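Local coordinates for thiosulfate reductase (Thermus thermophilus, PDB 2VPZ), which probably reduces sulfur compounds such as polysulfide or thiosulfate at a molybdenum centre carried by molybdopterin guanine dinucleotide, with a [4Fe-4S] cluster in the same chain, at residues Y33-K38 with H56-R61; Q87-P92 with P507-L512; V267-D272 with E288-V293; D295-W300 with V311-A316. All blocks are in the same frame, centred on the assembly; numbering follows the deposited sequence.

Interaction 1. Residues Y33-K38 with H56-R61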
# COMPACT_ATOMS: atom_id res chain seq x y z
N TYR A 33 -8.49 -7.09 -39.18
CA TYR A 33 -9.76 -6.36 -38.98
C TYR A 33 -10.04 -5.17 -39.95
O TYR A 33 -11.17 -4.65 -39.99
CB TYR A 33 -9.88 -5.89 -37.50
CG TYR A 33 -8.67 -5.10 -37.01
CD1 TYR A 33 -8.54 -3.74 -37.31
CD2 TYR A 33 -7.61 -5.73 -36.35
CE1 TYR A 33 -7.37 -3.02 -36.96
CE2 TYR A 33 -6.44 -5.02 -36.00
CZ TYR A 33 -6.32 -3.66 -36.31
OH TYR A 33 -5.20 -2.95 -35.96
N ALA A 34 -9.05 -4.74 -40.74
CA ALA A 34 -9.20 -3.62 -41.71
C ALA A 34 -9.51 -4.19 -43.09
O ALA A 34 -10.03 -3.52 -44.02
CB ALA A 34 -7.95 -2.73 -41.75
N GLN A 35 -9.12 -5.46 -43.21
CA GLN A 35 -9.35 -6.29 -44.38
C GLN A 35 -10.80 -6.78 -44.19
O GLN A 35 -11.32 -6.84 -43.07
CB GLN A 35 -8.45 -7.53 -44.35
CG GLN A 35 -7.55 -7.77 -45.56
CD GLN A 35 -6.36 -8.66 -45.19
OE1 GLN A 35 -5.65 -8.37 -44.21
NE2 GLN A 35 -6.14 -9.74 -45.95
N GLU A 36 -11.40 -7.12 -45.32
CA GLU A 36 -12.76 -7.68 -45.47
C GLU A 36 -12.95 -8.90 -44.51
O GLU A 36 -12.03 -9.71 -44.44
CB GLU A 36 -12.86 -8.23 -46.90
CG GLU A 36 -11.69 -9.24 -47.27
CD GLU A 36 -10.50 -8.66 -48.09
OE1 GLU A 36 -9.75 -9.47 -48.72
OE2 GLU A 36 -10.29 -7.42 -48.11
N VAL A 37 -14.05 -9.03 -43.77
CA VAL A 37 -14.26 -10.23 -42.93
C VAL A 37 -15.63 -10.94 -43.18
O VAL A 37 -16.52 -10.38 -43.84
CB VAL A 37 -14.22 -9.95 -41.32
CG1 VAL A 37 -14.35 -11.28 -40.52
CG2 VAL A 37 -12.91 -9.23 -40.90
N LYS A 38 -15.76 -12.20 -42.74
CA LYS A 38 -17.01 -12.97 -42.79
C LYS A 38 -17.10 -13.63 -41.38
O LYS A 38 -16.15 -14.26 -40.94
CB LYS A 38 -17.03 -14.11 -43.83
CG LYS A 38 -16.38 -13.82 -45.18
CD LYS A 38 -17.20 -12.88 -46.07
CE LYS A 38 -16.68 -12.85 -47.53
NZ LYS A 38 -16.79 -14.19 -48.23
N HIS A 56 -14.23 -15.02 -36.78
CA HIS A 56 -13.98 -13.98 -37.76
C HIS A 56 -12.92 -14.45 -38.77
O HIS A 56 -11.74 -14.56 -38.43
CB HIS A 56 -13.51 -12.67 -37.06
CG HIS A 56 -14.41 -12.15 -36.00
ND1 HIS A 56 -15.65 -11.65 -36.26
CD2 HIS A 56 -14.25 -12.05 -34.67
CE1 HIS A 56 -16.23 -11.27 -35.14
NE2 HIS A 56 -15.39 -11.50 -34.15
N ALA A 57 -13.36 -14.75 -39.99
CA ALA A 57 -12.45 -15.15 -41.05
C ALA A 57 -12.31 -14.05 -42.12
O ALA A 57 -13.20 -13.20 -42.28
CB ALA A 57 -12.93 -16.48 -41.72
N VAL A 58 -11.16 -14.06 -42.80
CA VAL A 58 -10.81 -13.18 -43.94
C VAL A 58 -10.28 -14.21 -44.97
O VAL A 58 -9.15 -14.67 -44.87
CB VAL A 58 -9.66 -12.14 -43.60
CG1 VAL A 58 -9.13 -11.51 -44.92
CG2 VAL A 58 -10.20 -11.04 -42.65
N GLY A 59 -11.09 -14.58 -45.96
CA GLY A 59 -10.65 -15.61 -46.87
C GLY A 59 -10.64 -16.94 -46.12
O GLY A 59 -11.50 -17.19 -45.27
N ASN A 60 -9.64 -17.80 -46.40
CA ASN A 60 -9.52 -19.12 -45.77
C ASN A 60 -8.79 -19.15 -44.43
O ASN A 60 -8.00 -20.06 -44.17
CB ASN A 60 -8.82 -20.10 -46.73
CG ASN A 60 -9.78 -20.83 -47.66
OD1 ASN A 60 -9.37 -21.55 -48.59
ND2 ASN A 60 -11.07 -20.65 -47.40
N ARG A 61 -9.07 -18.18 -43.56
CA ARG A 61 -8.36 -18.16 -42.29
C ARG A 61 -9.04 -17.38 -41.15
O ARG A 61 -9.37 -16.20 -41.29
CB ARG A 61 -6.93 -17.64 -42.51
CG ARG A 61 -6.22 -17.14 -41.26
CD ARG A 61 -5.06 -18.02 -40.78
NE ARG A 61 -4.26 -17.31 -39.79
CZ ARG A 61 -2.99 -16.92 -39.94
NH1 ARG A 61 -2.35 -17.18 -41.07
NH2 ARG A 61 -2.39 -16.23 -38.97
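Val58 meets three successive residues, Gln35, Glu36 and Val37, and gives up more surface than any other residue of the pair of segments. Its CG1 branch, anti to the backbone N (chi1 166°), reaches the incoming loop and lies against the extended side chain of Gln35, which passes at about a right angle; the nearest approach is from Val58 CG1 to Gln35 NE2, 3.6 Å, and the aliphatic carbons of the glutamine follow a little farther off. The bent chain of Glu36 touches the same methyl more loosely, its CG lying 4.2 Å from Val58 CG1. The other branch faces Val37, where the two CG2 methyls, of Val37 and of Val58, meet at 3.7 Å. The CG1 of Val37, whose place is less certain, reaches across to His56, 3.8 Å from His56 CB and at the edge of the imidazole ring, whose ND1 is hydrogen-bonded to Ser39 OG. Ala57 brings mainly its backbone. Its N donates to Lys38 O at 3.0 Å in a nearly straight bond (165° at the hydrogen), and Lys38 N answers to Ala57 O at 2.8 Å, although the position of that carbonyl oxygen is less certain. These two bonds make Lys38 and Ala57 an antiparallel hydrogen-bonded pair with CB atoms on one face. Val58 also packs on Tyr63 of the third strand. Here the edge strand 38-43 begins to pair with the central strand 52-57 in the three-stranded antiparallel meander of the Fe4S4 domain, about 14 Å from the cluster as measured from the His56 side chain.

Interaction 2. Residues Q87-P92 with P507-L512; sequences QTTYDP and PAHEPL
Tyr90 and His509 approach from opposite directions and meet edge to edge, the phenol oxygen pointing at the imidazole carbon between the two ring nitrogens. Tyr90 OH stands 3.0 Å from His509 CE1 and lies in the plane of the imidazole, while CE1 lies near the plane of the phenol ring. Neither nitrogen is hydrogen-bonded to the hydroxyl; a weak attraction between the polarised ring C-H and the oxygen is plausible. Polar partners beyond the two segments fix the tyrosine: its hydroxyl is hydrogen-bonded to the backbone N of Val62, and Arg61 makes a cation-pi contact with its ring. Apolar packing completes the junction between the loop after helix 80-84, in the Fe4S4-domain region, and the loop that follows strand 501-503 in the molybdopterin oxidoreductase region. Leu512 sends CD2 obliquely to the phenol ring, 4.2 Å from Tyr90 CE2, and the same methyl lies 4.2 Å from Thr89 CG2. That methyl of Thr89 also approaches the imidazole at its edge, 4.4 Å from His509 NE2. Within its own turn, Thr89 lays CB over the centre of one face of the Tyr90 ring, 3.7 Å above the plane. With an alanine here in place of Tyr90, the Val62 amide and the Arg61 guanidinium would probably lose a partner, and a gap would open before His509 and Leu512. With no direct hydrogen bond between them, the segments rely on shape: buried side chains fit together, while the phenol's polarity is answered chiefly by residues 61-62 rather than by the loop 507-512.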
# COMPACT_ATOMS: atom_id res chain seq x y z
N GLN A 87 -5.10 -22.01 -34.03
CA GLN A 87 -3.88 -22.24 -34.80
C GLN A 87 -3.62 -23.70 -35.26
O GLN A 87 -2.86 -23.93 -36.22
CB GLN A 87 -2.61 -21.55 -34.20
CG GLN A 87 -1.66 -22.30 -33.25
CD GLN A 87 -0.93 -23.50 -33.87
OE1 GLN A 87 -1.30 -24.65 -33.63
NE2 GLN A 87 0.13 -23.24 -34.65
N THR A 88 -4.25 -24.71 -34.65
CA THR A 88 -4.02 -26.09 -35.11
C THR A 88 -4.44 -26.22 -36.60
O THR A 88 -3.85 -26.98 -37.38
CB THR A 88 -4.79 -27.16 -34.28
OG1 THR A 88 -4.31 -27.16 -32.94
CG2 THR A 88 -4.62 -28.56 -34.92
N THR A 89 -5.45 -25.47 -36.99
CA THR A 89 -5.93 -25.47 -38.35
C THR A 89 -4.85 -24.91 -39.29
O THR A 89 -4.80 -25.27 -40.47
CB THR A 89 -7.23 -24.59 -38.52
OG1 THR A 89 -8.20 -24.95 -37.54
CG2 THR A 89 -7.81 -24.75 -39.94
N TYR A 90 -3.96 -24.06 -38.76
CA TYR A 90 -2.89 -23.40 -39.54
C TYR A 90 -1.49 -23.76 -39.07
O TYR A 90 -0.56 -22.94 -39.04
CB TYR A 90 -3.10 -21.90 -39.52
CG TYR A 90 -4.55 -21.55 -39.70
CD1 TYR A 90 -5.31 -21.02 -38.65
CD2 TYR A 90 -5.21 -21.83 -40.91
CE1 TYR A 90 -6.69 -20.78 -38.78
CE2 TYR A 90 -6.59 -21.60 -41.07
CZ TYR A 90 -7.33 -21.07 -40.00
OH TYR A 90 -8.69 -20.84 -40.13
N ASP A 91 -1.36 -25.03 -38.72
CA ASP A 91 -0.13 -25.64 -38.24
C ASP A 91 0.48 -26.47 -39.44
O ASP A 91 -0.17 -27.40 -39.92
CB ASP A 91 -0.54 -26.52 -37.02
CG ASP A 91 0.63 -27.33 -36.40
OD1 ASP A 91 1.77 -27.21 -36.89
OD2 ASP A 91 0.36 -28.08 -35.42
N PRO A 92 1.72 -26.12 -39.93
CA PRO A 92 2.42 -26.82 -41.02
C PRO A 92 2.65 -28.37 -40.92
O PRO A 92 2.99 -29.06 -41.92
CB PRO A 92 3.75 -26.05 -41.19
CG PRO A 92 3.94 -25.33 -39.85
CD PRO A 92 2.51 -25.00 -39.42
N PRO A 507 -19.52 -24.14 -40.85
CA PRO A 507 -18.13 -23.92 -41.27
C PRO A 507 -17.79 -22.41 -41.37
O PRO A 507 -18.66 -21.60 -41.72
CB PRO A 507 -18.03 -24.57 -42.64
CG PRO A 507 -19.13 -25.62 -42.69
CD PRO A 507 -20.16 -25.23 -41.62
N ALA A 508 -16.55 -22.04 -41.06
CA ALA A 508 -16.10 -20.65 -41.23
C ALA A 508 -15.43 -20.56 -42.62
O ALA A 508 -15.29 -19.46 -43.18
CB ALA A 508 -15.09 -20.23 -40.10
N HIS A 509 -15.06 -21.71 -43.18
CA HIS A 509 -14.42 -21.84 -44.51
C HIS A 509 -14.27 -23.35 -44.84
O HIS A 509 -14.38 -24.15 -43.92
CB HIS A 509 -13.03 -21.09 -44.55
CG HIS A 509 -11.90 -21.76 -43.83
ND1 HIS A 509 -11.30 -21.22 -42.73
CD2 HIS A 509 -11.22 -22.89 -44.10
CE1 HIS A 509 -10.29 -21.99 -42.35
NE2 HIS A 509 -10.22 -23.01 -43.17
N GLU A 510 -14.02 -23.73 -46.09
CA GLU A 510 -13.88 -25.16 -46.45
C GLU A 510 -12.61 -25.86 -46.03
O GLU A 510 -11.52 -25.23 -45.98
CB GLU A 510 -14.09 -25.46 -47.96
CG GLU A 510 -13.77 -24.31 -48.97
CD GLU A 510 -12.58 -24.58 -49.93
OE1 GLU A 510 -12.45 -25.72 -50.43
OE2 GLU A 510 -11.81 -23.61 -50.19
N PRO A 511 -12.70 -27.19 -45.73
CA PRO A 511 -11.56 -28.01 -45.31
C PRO A 511 -10.29 -27.71 -46.14
O PRO A 511 -10.37 -27.26 -47.29
CB PRO A 511 -12.07 -29.43 -45.50
CG PRO A 511 -13.55 -29.34 -45.16
CD PRO A 511 -13.97 -27.94 -45.65
N LEU A 512 -9.11 -27.96 -45.58
CA LEU A 512 -7.86 -27.69 -46.29
C LEU A 512 -7.16 -28.99 -46.74
O LEU A 512 -7.37 -30.06 -46.14
CB LEU A 512 -6.94 -26.77 -45.41
CG LEU A 512 -7.00 -25.21 -45.46
CD1 LEU A 512 -8.31 -24.75 -46.13
CD2 LEU A 512 -6.84 -24.56 -44.06

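Interaction 3. Residues V267-D272 with E288-V293; sequences VLIYED and ELKAHV
Lys290 leans across Ile269 and Tyr270 where the end of helix 257-270 packs against the short helix 287-292, a helix-helix contact within the molybdopterin oxidoreductase region. The first of these helices closes in a Schellman motif, with Asp272 at positive phi. Followed outward from the backbone, Lys290 first sets CB 3.8 Å from Ile269 CG2. The next carbon is placed anti to the backbone N (chi1 172°) and settles closer, Lys290 CG to Ile269 CG2 being 3.5 Å, with Tyr270 CE1 also near, 4.0 Å from Lys290 CG. CD still lies by the isoleucine branch; the chain then runs on extended until it bends at its last torsion, leaving NZ above the phenol face, 5.6 Å from the ring centroid of Tyr270, at most a weak cation-pi attraction. Deeper in the interface, Ile269 CD1 meets Leu289 CD1 at 4.0 Å, and Leu353 of helix 341-354 packs on the same isoleucine. Trimming Ile269 to an alanine is likely to cost Leu289 CD1 one of its apolar neighbours and to give the lysine chain less to lie against. Val293 closes the far end, CG1 lying 4.2 Å from Tyr270 CE1, while His266 stacks with the tyrosine ring. The one hydrogen bond between the segments is made by Tyr270 OH, which donates to Lys290 O over 3.1 Å from above the carbonyl plane, 45° out of it.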
# COMPACT_ATOMS: atom_id res chain seq x y z
N VAL A 267 -20.65 -34.41 12.77
CA VAL A 267 -20.92 -33.15 13.47
C VAL A 267 -22.32 -32.54 13.17
O VAL A 267 -22.98 -32.04 14.07
CB VAL A 267 -19.79 -32.04 13.27
CG1 VAL A 267 -20.18 -30.73 14.00
CG2 VAL A 267 -18.44 -32.56 13.81
N LEU A 268 -22.79 -32.62 11.92
CA LEU A 268 -24.13 -32.11 11.55
C LEU A 268 -25.28 -33.00 12.10
O LEU A 268 -26.38 -32.50 12.38
CB LEU A 268 -24.27 -31.94 10.01
CG LEU A 268 -23.19 -31.18 9.21
CD1 LEU A 268 -23.34 -31.45 7.69
CD2 LEU A 268 -23.25 -29.67 9.52
N ILE A 269 -25.05 -34.31 12.24
CA ILE A 269 -26.06 -35.21 12.79
C ILE A 269 -26.05 -35.16 14.34
O ILE A 269 -27.08 -34.89 14.96
CB ILE A 269 -25.86 -36.73 12.28
CG1 ILE A 269 -26.34 -36.89 10.83
CG2 ILE A 269 -26.63 -37.71 13.20
CD1 ILE A 269 -25.94 -38.23 10.15
N TYR A 270 -24.89 -35.35 14.96
CA TYR A 270 -24.74 -35.36 16.43
C TYR A 270 -24.80 -34.03 17.20
O TYR A 270 -25.06 -34.02 18.40
CB TYR A 270 -23.51 -36.16 16.86
CG TYR A 270 -23.70 -37.66 16.78
CD1 TYR A 270 -23.87 -38.29 15.54
CD2 TYR A 270 -23.73 -38.46 17.94
CE1 TYR A 270 -24.08 -39.67 15.44
CE2 TYR A 270 -23.94 -39.85 17.85
CZ TYR A 270 -24.11 -40.45 16.60
OH TYR A 270 -24.32 -41.80 16.49
N GLU A 271 -24.51 -32.91 16.54
CA GLU A 271 -24.62 -31.64 17.22
C GLU A 271 -25.97 -31.06 16.87
O GLU A 271 -26.32 -29.94 17.25
CB GLU A 271 -23.50 -30.67 16.88
CG GLU A 271 -22.25 -30.82 17.72
CD GLU A 271 -21.27 -29.69 17.49
OE1 GLU A 271 -21.72 -28.67 16.94
OE2 GLU A 271 -20.09 -29.83 17.87
N ASP A 272 -26.71 -31.83 16.09
CA ASP A 272 -28.07 -31.47 15.71
C ASP A 272 -28.16 -30.17 14.89
O ASP A 272 -28.98 -29.30 15.20
CB ASP A 272 -28.88 -31.37 17.01
CG ASP A 272 -30.38 -31.31 16.79
OD1 ASP A 272 -30.89 -32.16 16.03
OD2 ASP A 272 -31.02 -30.43 17.40
N GLU A 288 -29.95 -45.25 9.14
CA GLU A 288 -28.81 -46.14 8.89
C GLU A 288 -27.48 -45.32 8.98
O GLU A 288 -26.47 -45.79 9.50
CB GLU A 288 -28.91 -46.82 7.50
CG GLU A 288 -28.63 -48.36 7.45
CD GLU A 288 -28.75 -49.02 6.06
OE1 GLU A 288 -29.61 -48.59 5.24
OE2 GLU A 288 -28.00 -49.99 5.78
N LEU A 289 -27.53 -44.08 8.45
CA LEU A 289 -26.42 -43.11 8.39
C LEU A 289 -25.95 -42.58 9.77
O LEU A 289 -24.75 -42.45 10.03
CB LEU A 289 -26.75 -41.91 7.47
CG LEU A 289 -25.77 -41.29 6.46
CD1 LEU A 289 -25.87 -39.74 6.47
CD2 LEU A 289 -24.32 -41.71 6.77
N LYS A 290 -26.89 -42.25 10.64
CA LYS A 290 -26.59 -41.74 11.99
C LYS A 290 -25.83 -42.78 12.84
O LYS A 290 -24.83 -42.45 13.49
CB LYS A 290 -27.87 -41.29 12.73
CG LYS A 290 -27.69 -40.91 14.21
CD LYS A 290 -29.04 -40.60 14.85
CE LYS A 290 -28.98 -40.54 16.38
NZ LYS A 290 -29.47 -39.25 16.94
N ALA A 291 -26.31 -44.02 12.82
CA ALA A 291 -25.70 -45.14 13.56
C ALA A 291 -24.32 -45.58 12.99
O ALA A 291 -23.40 -45.92 13.75
CB ALA A 291 -26.68 -46.36 13.61
N HIS A 292 -24.18 -45.56 11.67
CA HIS A 292 -22.93 -45.88 10.94
C HIS A 292 -21.80 -44.95 11.38
O HIS A 292 -20.67 -45.36 11.67
CB HIS A 292 -23.11 -45.64 9.39
CG HIS A 292 -21.96 -46.04 8.52
ND1 HIS A 292 -21.12 -45.14 7.91
CD2 HIS A 292 -21.54 -47.25 8.13
CE1 HIS A 292 -20.23 -45.78 7.19
NE2 HIS A 292 -20.46 -47.07 7.31
N VAL A 293 -22.13 -43.67 11.44
CA VAL A 293 -21.24 -42.57 11.75
C VAL A 293 -20.98 -42.23 13.25
O VAL A 293 -20.40 -41.18 13.58
CB VAL A 293 -21.78 -41.31 10.98
CG1 VAL A 293 -21.86 -40.09 11.90
CG2 VAL A 293 -20.95 -41.06 9.71

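Interaction 4. Residues D295-W300 with V311-A316; sequences DFTPEW and VIREVA
Glu299 and Arg313 form a salt bridge between two consecutive helices, 298-305 and 309-320, joined by a short loop, a helix-loop-helix contact. Glu299 OE2 receives the bond from Arg313 NH2 at the edge of the guanidinium, the two flat groups lying nearly coplanar, 22° apart. The modelled 2.3 Å between NH2 and OE2 is too short to be taken literally, so the pairing is safer than its length. Glu299 gets there by a chain bent at its second torsion (chi2 -71°), which turns the carboxylate toward the other helix, whereas Arg313 stretches out from CG to NE to meet it. A second polar interaction fixes the start of the first helix: Thr297 is the N-cap, its OG1 accepting from Glu299 N at 3.1 Å in a nearly straight bond (167° at the hydrogen). The bond engages the backbone of the same residue whose carboxylate meets Arg313. Next outward comes Pro298, whose ring crosses the arginine chain at about a right angle and packs against one guanidinium face; its other neighbours include Val267 of helix 257-270. The charged group is thus bonded at an edge and packed against a rigid apolar ring on a face. Ile312 fills the space beside the proline, its CD1 lying 4.0 Å from Pro298 O and its CG2 methyl 4.2 Å from Pro298 CB. Over the arginine, Pro298 CG stands 3.6 Å above the guanidinium plane, offset toward its rim.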
# COMPACT_ATOMS: atom_id res chain seq x y z
N ASP A 295 -18.89 -43.43 15.81
CA ASP A 295 -17.50 -43.29 16.26
C ASP A 295 -16.58 -42.41 15.38
O ASP A 295 -15.45 -42.10 15.79
CB ASP A 295 -16.85 -44.68 16.44
CG ASP A 295 -17.52 -45.55 17.53
OD1 ASP A 295 -17.46 -45.15 18.72
OD2 ASP A 295 -18.09 -46.61 17.17
N PHE A 296 -17.02 -42.01 14.19
CA PHE A 296 -16.19 -41.16 13.33
C PHE A 296 -16.27 -39.70 13.81
O PHE A 296 -17.02 -38.88 13.27
CB PHE A 296 -16.62 -41.25 11.86
CG PHE A 296 -16.68 -42.66 11.32
CD1 PHE A 296 -17.80 -43.09 10.59
CD2 PHE A 296 -15.64 -43.56 11.56
CE1 PHE A 296 -17.88 -44.41 10.09
CE2 PHE A 296 -15.71 -44.89 11.07
CZ PHE A 296 -16.83 -45.31 10.34
N THR A 297 -15.49 -39.38 14.83
CA THR A 297 -15.46 -38.06 15.46
C THR A 297 -14.31 -37.14 14.99
O THR A 297 -13.34 -37.62 14.36
CB THR A 297 -15.32 -38.24 17.02
OG1 THR A 297 -14.67 -37.11 17.60
CG2 THR A 297 -14.53 -39.53 17.35
N PRO A 298 -14.44 -35.80 15.19
CA PRO A 298 -13.35 -34.91 14.77
C PRO A 298 -11.97 -35.36 15.37
O PRO A 298 -10.93 -35.04 14.82
CB PRO A 298 -13.78 -33.55 15.31
CG PRO A 298 -15.30 -33.57 15.18
CD PRO A 298 -15.71 -35.05 15.29
N GLU A 299 -11.96 -36.08 16.51
CA GLU A 299 -10.68 -36.55 17.08
C GLU A 299 -10.20 -37.82 16.33
O GLU A 299 -8.99 -38.01 16.15
CB GLU A 299 -10.73 -36.78 18.61
CG GLU A 299 -11.94 -36.20 19.40
CD GLU A 299 -11.96 -34.66 19.52
OE1 GLU A 299 -10.96 -34.07 19.99
OE2 GLU A 299 -13.00 -34.07 19.17
N TRP A 300 -11.12 -38.68 15.91
CA TRP A 300 -10.75 -39.87 15.10
C TRP A 300 -10.20 -39.38 13.72
O TRP A 300 -9.20 -39.92 13.22
CB TRP A 300 -11.99 -40.78 14.88
CG TRP A 300 -11.84 -41.81 13.74
CD1 TRP A 300 -11.25 -43.04 13.81
CD2 TRP A 300 -12.28 -41.65 12.37
NE1 TRP A 300 -11.30 -43.66 12.58
CE2 TRP A 300 -11.94 -42.84 11.68
CE3 TRP A 300 -12.95 -40.64 11.67
CZ2 TRP A 300 -12.23 -43.03 10.30
CZ3 TRP A 300 -13.24 -40.82 10.29
CH2 TRP A 300 -12.88 -42.02 9.63
N VAL A 311 -10.60 -27.14 13.95
CA VAL A 311 -10.82 -26.76 12.55
C VAL A 311 -11.92 -27.67 11.94
O VAL A 311 -12.85 -27.16 11.34
CB VAL A 311 -9.49 -26.85 11.73
CG1 VAL A 311 -9.76 -26.59 10.23
CG2 VAL A 311 -8.48 -25.85 12.29
N ILE A 312 -11.86 -29.00 12.11
CA ILE A 312 -12.91 -29.88 11.54
C ILE A 312 -14.35 -29.52 12.01
O ILE A 312 -15.30 -29.51 11.21
CB ILE A 312 -12.61 -31.40 11.79
CG1 ILE A 312 -11.25 -31.75 11.17
CG2 ILE A 312 -13.81 -32.26 11.28
CD1 ILE A 312 -10.77 -33.20 11.26
N ARG A 313 -14.47 -29.21 13.30
CA ARG A 313 -15.70 -28.76 13.96
C ARG A 313 -16.20 -27.39 13.45
O ARG A 313 -17.37 -27.25 13.06
CB ARG A 313 -15.50 -28.65 15.46
CG ARG A 313 -16.06 -29.81 16.18
CD ARG A 313 -16.15 -29.68 17.66
NE ARG A 313 -16.07 -31.04 18.14
CZ ARG A 313 -14.95 -31.63 18.53
NH1 ARG A 313 -13.81 -30.95 18.54
NH2 ARG A 313 -14.97 -32.93 18.81
N GLU A 314 -15.32 -26.40 13.51
CA GLU A 314 -15.60 -25.03 13.05
C GLU A 314 -16.10 -25.02 11.59
O GLU A 314 -17.09 -24.35 11.27
CB GLU A 314 -14.35 -24.14 13.18
CG GLU A 314 -14.24 -23.30 14.46
CD GLU A 314 -12.84 -22.69 14.72
OE1 GLU A 314 -12.18 -22.20 13.77
OE2 GLU A 314 -12.41 -22.71 15.90
N VAL A 315 -15.43 -25.75 10.69
CA VAL A 315 -15.90 -25.78 9.31
C VAL A 315 -17.33 -26.35 9.18
O VAL A 315 -18.13 -25.78 8.45
CB VAL A 315 -14.89 -26.53 8.36
CG1 VAL A 315 -15.47 -26.68 6.92
CG2 VAL A 315 -13.58 -25.74 8.31
N ALA A 316 -17.69 -27.43 9.88
CA ALA A 316 -19.07 -27.93 9.78
C ALA A 316 -20.13 -26.97 10.38
O ALA A 316 -21.25 -26.88 9.86
CB ALA A 316 -19.22 -29.32 10.43

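The four contacts form two pairs on opposite sides of the chain's centre. Interactions 1 and 2, with centres 13 Å apart, touch through Asn60 and Arg61, which pack on Tyr90 and His509; together they tie the antiparallel sheet of the Fe4S4 domain to the loop 507-512, over 400 residues later. Interactions 3 and 4, about 12 Å apart, share a helical region, with helices 257-270, 287-292, 298-305 and 309-320 in that order (helix 276-282 intervening after the first), Val267 touching Pro298. Both fall, along the chain, between the two segments that interaction 2 brings together. About 60 Å separates the centres of interactions 1 and 4, so the local helix packing and the long-range closure lie in distant parts of the chain.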